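Local coordinates for uncharacterized protein (Staphylococcus aureus subsp. aureus Mu50, PDB 4QPV) that is of unknown function and belongs to the DUF1672 family, whose unusual fold is built from a repeated kinked-helix-beta-beta-beta unit, at residues 144-154 / 240-251. Residues are numbered along the deposited sequence; the frame is centred on the assembly and turned at random. Where two conformers were deposited one is given.
Sequences VLKEYKSKYKY and EMIDFSEVLKKK
F244 of helix 234-249 enters an aromatic cluster with Y148 and Y152, just after helix 135-147, and Y154, at the start of strand 154-155. F244 CB lies over the centre of the Y152 ring, a CH-pi contact 3.6 Å from its centroid. From there chi1 -173°, with CG trans to N, carries the phenyl ring across the CD2/CE2 side of Y152 and in among L145, Y148 and Y154. The F244 and Y152 rings run nearly parallel, 22° between planes, but are slid apart and barely overlap; L248 CD1 lies over the other face of F244, and L145 CD2 meets its edge. Y148 approaches F244 obliquely with CB and ring, while L262 of strand 259-265 also touches this phenylalanine. Y152 OH donates to D243 OD2 at 2.6 Å, coming from above the carboxylate plane (46° out of it). K251 NZ, in the plane of the Y148 ring, donates to Y148 OH at 2.8 Å. V247 offers one methyl to each hydroxyl, CG1 to Y148 OH and CG2 to Y152 OH. E240, salt-bridged to K229, reaches K151 O through a water held by OE2. Y154 OH lies 3.4 Å from F244 CZ and donates to L145 O at 2.5 Å, on a carbonyl lone pair.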
loop_
_atom_site.group_PDB
_atom_site.type_symbol
_atom_site.label_atom_id
_atom_site.label_comp_id
_atom_site.label_asym_id
_atom_site.label_seq_id
_atom_site.Cartn_x
_atom_site.Cartn_y
_atom_site.Cartn_z
ATOM N N VAL A 144 13.713 -8.176 -9.494
ATOM C CA VAL A 144 13.475 -9.541 -10.002
ATOM C C VAL A 144 12.085 -9.626 -10.674
ATOM O O VAL A 144 11.946 -10.264 -11.715
ATOM C CB VAL A 144 13.663 -10.627 -8.897
ATOM C CG1 VAL A 144 13.250 -12.017 -9.399
ATOM C CG2 VAL A 144 15.111 -10.656 -8.388
ATOM N N LEU A 145 11.081 -8.937 -10.127
ATOM C CA LEU A 145 9.738 -8.960 -10.709
ATOM C C LEU A 145 9.728 -8.243 -12.075
ATOM O O LEU A 145 9.064 -8.706 -12.997
ATOM C CB LEU A 145 8.709 -8.373 -9.731
ATOM C CG LEU A 145 8.373 -9.345 -8.574
ATOM C CD1 LEU A 145 7.797 -8.613 -7.398
ATOM C CD2 LEU A 145 7.422 -10.473 -9.051
ATOM N N LYS A 146 10.548 -7.192 -12.230
ATOM C CA LYS A 146 10.723 -6.483 -13.511
ATOM C C LYS A 146 11.435 -7.395 -14.517
ATOM O O LYS A 146 11.061 -7.436 -15.686
ATOM C CB LYS A 146 11.544 -5.199 -13.302
ATOM C CG LYS A 146 10.757 -4.064 -12.630
ATOM C CD LYS A 146 11.745 -2.950 -12.268
ATOM C CE LYS A 146 11.072 -1.812 -11.535
ATOM N NZ LYS A 146 12.061 -0.718 -11.269
ATOM N N GLU A 147 12.455 -8.133 -14.038
ATOM C CA GLU A 147 13.268 -9.064 -14.833
ATOM C C GLU A 147 12.432 -10.155 -15.491
ATOM O O GLU A 147 12.718 -10.542 -16.622
ATOM C CB GLU A 147 14.330 -9.764 -13.963
ATOM C CG GLU A 147 15.529 -8.950 -13.491
ATOM C CD GLU A 147 16.539 -9.779 -12.715
ATOM O OE1 GLU A 147 16.626 -11.000 -12.980
ATOM O OE2 GLU A 147 17.241 -9.215 -11.843
ATOM N N TYR A 148 11.412 -10.668 -14.790
ATOM C CA TYR A 148 10.648 -11.799 -15.317
ATOM C C TYR A 148 9.269 -11.520 -15.907
ATOM O O TYR A 148 8.573 -12.492 -16.276
ATOM C CB TYR A 148 10.551 -12.868 -14.215
ATOM C CG TYR A 148 11.873 -13.572 -13.987
ATOM C CD1 TYR A 148 12.329 -14.550 -14.870
ATOM C CD2 TYR A 148 12.700 -13.217 -12.926
ATOM C CE1 TYR A 148 13.564 -15.173 -14.685
ATOM C CE2 TYR A 148 13.941 -13.833 -12.734
ATOM C CZ TYR A 148 14.356 -14.826 -13.602
ATOM O OH TYR A 148 15.560 -15.463 -13.390
ATOM N N LYS A 149 8.886 -10.220 -16.059
ATOM C CA LYS A 149 7.568 -9.905 -16.589
ATOM C C LYS A 149 7.383 -10.465 -18.022
ATOM O O LYS A 149 6.274 -10.905 -18.332
ATOM C CB LYS A 149 7.230 -8.402 -16.472
ATOM C CG LYS A 149 8.078 -7.424 -17.261
ATOM C CD LYS A 149 7.779 -5.990 -16.811
ATOM C CE LYS A 149 6.897 -5.209 -17.760
ATOM N NZ LYS A 149 7.651 -4.726 -18.952
ATOM N N SER A 150 8.429 -10.492 -18.867
ATOM C CA SER A 150 8.290 -11.051 -20.209
ATOM C C SER A 150 8.152 -12.581 -20.188
ATOM O O SER A 150 7.225 -13.119 -20.810
ATOM C CB SER A 150 9.462 -10.633 -21.101
ATOM O OG SER A 150 9.343 -11.294 -22.345
ATOM N N LYS A 151 9.057 -13.267 -19.472
ATOM C CA LYS A 151 9.074 -14.725 -19.402
ATOM C C LYS A 151 7.738 -15.278 -18.862
ATOM O O LYS A 151 7.227 -16.235 -19.435
ATOM C CB LYS A 151 10.239 -15.219 -18.523
ATOM C CG LYS A 151 10.406 -16.746 -18.568
ATOM C CD LYS A 151 11.444 -17.273 -17.605
ATOM C CE LYS A 151 11.617 -18.767 -17.795
ATOM N NZ LYS A 151 12.436 -19.367 -16.704
ATOM N N TYR A 152 7.211 -14.704 -17.766
ATOM C CA TYR A 152 5.986 -15.211 -17.132
ATOM C C TYR A 152 4.732 -14.426 -17.508
ATOM O O TYR A 152 3.659 -14.650 -16.931
ATOM C CB TYR A 152 6.159 -15.321 -15.618
ATOM C CG TYR A 152 7.191 -16.376 -15.269
ATOM C CD1 TYR A 152 6.941 -17.731 -15.496
ATOM C CD2 TYR A 152 8.443 -16.016 -14.771
ATOM C CE1 TYR A 152 7.899 -18.702 -15.208
ATOM C CE2 TYR A 152 9.419 -16.979 -14.499
ATOM C CZ TYR A 152 9.139 -18.320 -14.710
ATOM O OH TYR A 152 10.096 -19.262 -14.425
ATOM N N LYS A 153 4.853 -13.594 -18.560
ATOM C CA LYS A 153 3.754 -12.914 -19.226
ATOM C C LYS A 153 2.830 -12.158 -18.258
ATOM O O LYS A 153 1.648 -12.500 -18.118
ATOM C CB LYS A 153 2.941 -13.941 -20.046
ATOM C CG LYS A 153 3.764 -14.642 -21.132
ATOM C CD LYS A 153 2.954 -15.703 -21.836
ATOM C CE LYS A 153 3.712 -16.387 -22.970
ATOM N NZ LYS A 153 4.843 -17.209 -22.473
ATOM N N TYR A 154 3.368 -11.146 -17.589
ATOM C CA TYR A 154 2.563 -10.338 -16.678
ATOM C C TYR A 154 3.039 -8.875 -16.700
ATOM O O TYR A 154 4.098 -8.543 -17.237
ATOM C CB TYR A 154 2.596 -10.911 -15.213
ATOM C CG TYR A 154 3.971 -10.902 -14.561
ATOM C CD1 TYR A 154 4.502 -9.730 -14.006
ATOM C CD2 TYR A 154 4.720 -12.069 -14.457
ATOM C CE1 TYR A 154 5.778 -9.710 -13.440
ATOM C CE2 TYR A 154 6.012 -12.054 -13.924
ATOM C CZ TYR A 154 6.526 -10.880 -13.392
ATOM O OH TYR A 154 7.796 -10.895 -12.870
ATOM N N GLU A 240 3.004 -22.189 -14.696
ATOM C CA GLU A 240 3.960 -21.087 -14.869
ATOM C C GLU A 240 4.249 -20.383 -13.542
ATOM O O GLU A 240 5.403 -20.051 -13.283
ATOM C CB GLU A 240 3.440 -20.094 -15.911
ATOM C CG GLU A 240 3.608 -20.631 -17.321
ATOM C CD GLU A 240 2.656 -19.956 -18.281
ATOM O OE1 GLU A 240 1.482 -20.387 -18.364
ATOM O OE2 GLU A 240 3.059 -18.934 -18.878
HETATM N N MSE A 241 3.222 -20.244 -12.669
HETATM C CA MSE A 241 3.368 -19.605 -11.354
HETATM C C MSE A 241 4.160 -20.506 -10.396
HETATM O O MSE A 241 5.022 -20.011 -9.653
HETATM C CB MSE A 241 2.011 -19.197 -10.769
HETATM C CG MSE A 241 1.384 -18.002 -11.534
HETATM SE SE MSE A 241 2.559 -16.395 -11.535
HETATM C CE MSE A 241 3.269 -16.500 -13.308
ATOM N N ILE A 242 3.936 -21.820 -10.470
ATOM C CA ILE A 242 4.710 -22.772 -9.671
ATOM C C ILE A 242 6.175 -22.643 -10.078
ATOM O O ILE A 242 7.042 -22.586 -9.218
ATOM C CB ILE A 242 4.188 -24.229 -9.851
ATOM C CG1 ILE A 242 2.842 -24.422 -9.098
ATOM C CG2 ILE A 242 5.246 -25.278 -9.404
ATOM C CD1 ILE A 242 2.069 -25.734 -9.539
ATOM N N ASP A 243 6.431 -22.547 -11.387
ATOM C CA ASP A 243 7.798 -22.449 -11.892
ATOM C C ASP A 243 8.448 -21.130 -11.479
ATOM O O ASP A 243 9.585 -21.142 -11.018
ATOM C CB ASP A 243 7.844 -22.637 -13.411
ATOM C CG ASP A 243 9.263 -22.703 -13.929
ATOM O OD1 ASP A 243 10.002 -23.633 -13.518
ATOM O OD2 ASP A 243 9.632 -21.836 -14.755
ATOM N N PHE A 244 7.721 -20.009 -11.577
ATOM C CA PHE A 244 8.250 -18.734 -11.148
ATOM C C PHE A 244 8.544 -18.778 -9.626
ATOM O O PHE A 244 9.596 -18.299 -9.230
ATOM C CB PHE A 244 7.287 -17.588 -11.525
ATOM C CG PHE A 244 7.784 -16.172 -11.280
ATOM C CD1 PHE A 244 9.147 -15.884 -11.268
ATOM C CD2 PHE A 244 6.885 -15.124 -11.115
ATOM C CE1 PHE A 244 9.603 -14.576 -11.076
ATOM C CE2 PHE A 244 7.337 -13.814 -10.919
ATOM C CZ PHE A 244 8.692 -13.550 -10.903
ATOM N N SER A 245 7.671 -19.405 -8.790
ATOM C CA SER A 245 7.949 -19.534 -7.343
ATOM C C SER A 245 9.274 -20.280 -7.121
ATOM O O SER A 245 10.097 -19.855 -6.301
ATOM C CB SER A 245 6.825 -20.273 -6.626
ATOM O OG SER A 245 7.182 -20.487 -5.270
ATOM N N GLU A 246 9.496 -21.365 -7.876
ATOM C CA GLU A 246 10.741 -22.132 -7.769
ATOM C C GLU A 246 11.957 -21.267 -8.129
ATOM O O GLU A 246 12.959 -21.318 -7.422
ATOM C CB GLU A 246 10.694 -23.410 -8.630
ATOM C CG GLU A 246 9.679 -24.414 -8.087
ATOM C CD GLU A 246 9.832 -24.789 -6.621
ATOM O OE1 GLU A 246 10.948 -25.184 -6.217
ATOM O OE2 GLU A 246 8.843 -24.657 -5.867
ATOM N N VAL A 247 11.843 -20.437 -9.176
ATOM C CA VAL A 247 12.901 -19.503 -9.584
ATOM C C VAL A 247 13.195 -18.509 -8.413
ATOM O O VAL A 247 14.352 -18.356 -8.007
ATOM C CB VAL A 247 12.520 -18.777 -10.903
ATOM C CG1 VAL A 247 13.436 -17.573 -11.190
ATOM C CG2 VAL A 247 12.521 -19.753 -12.073
ATOM N N LEU A 248 12.142 -17.914 -7.838
ATOM C CA LEU A 248 12.243 -16.960 -6.722
ATOM C C LEU A 248 12.919 -17.569 -5.482
ATOM O O LEU A 248 13.789 -16.923 -4.888
ATOM C CB LEU A 248 10.843 -16.411 -6.367
ATOM C CG LEU A 248 10.220 -15.522 -7.436
ATOM C CD1 LEU A 248 8.775 -15.194 -7.112
ATOM C CD2 LEU A 248 11.037 -14.236 -7.643
ATOM N N LYS A 249 12.578 -18.827 -5.124
ATOM C CA LYS A 249 13.186 -19.518 -3.969
ATOM C C LYS A 249 14.709 -19.629 -4.083
ATOM O O LYS A 249 15.395 -19.674 -3.051
ATOM C CB LYS A 249 12.606 -20.924 -3.771
ATOM C CG LYS A 249 11.147 -20.941 -3.334
ATOM C CD LYS A 249 10.587 -22.357 -3.407
ATOM C CE LYS A 249 9.095 -22.351 -3.212
ATOM N NZ LYS A 249 8.542 -23.731 -3.184
ATOM N N LYS A 250 15.233 -19.642 -5.324
ATOM C CA LYS A 250 16.678 -19.769 -5.585
ATOM C C LYS A 250 17.406 -18.408 -5.667
ATOM O O LYS A 250 18.631 -18.389 -5.814
ATOM C CB LYS A 250 16.934 -20.578 -6.862
ATOM C CG LYS A 250 16.550 -22.038 -6.753
ATOM C CD LYS A 250 16.829 -22.716 -8.078
ATOM C CE LYS A 250 16.333 -24.134 -8.135
ATOM N NZ LYS A 250 16.790 -24.801 -9.381
ATOM N N LYS A 251 16.672 -17.288 -5.535
ATOM C CA LYS A 251 17.266 -15.950 -5.526
ATOM C C LYS A 251 17.683 -15.663 -4.098
ATOM O O LYS A 251 16.825 -15.545 -3.221
ATOM C CB LYS A 251 16.272 -14.873 -6.045
ATOM C CG LYS A 251 15.772 -15.102 -7.462
ATOM C CD LYS A 251 16.792 -14.782 -8.541
ATOM C CE LYS A 251 16.428 -15.603 -9.744
ATOM N NZ LYS A 251 17.036 -15.115 -10.990
HETATM O O HOH W 1 5.704 -18.389 -19.134
HETATM O O HOH W 2 2.120 -16.932 -17.076
HETATM O O HOH W 3 2.168 -18.992 -21.380
#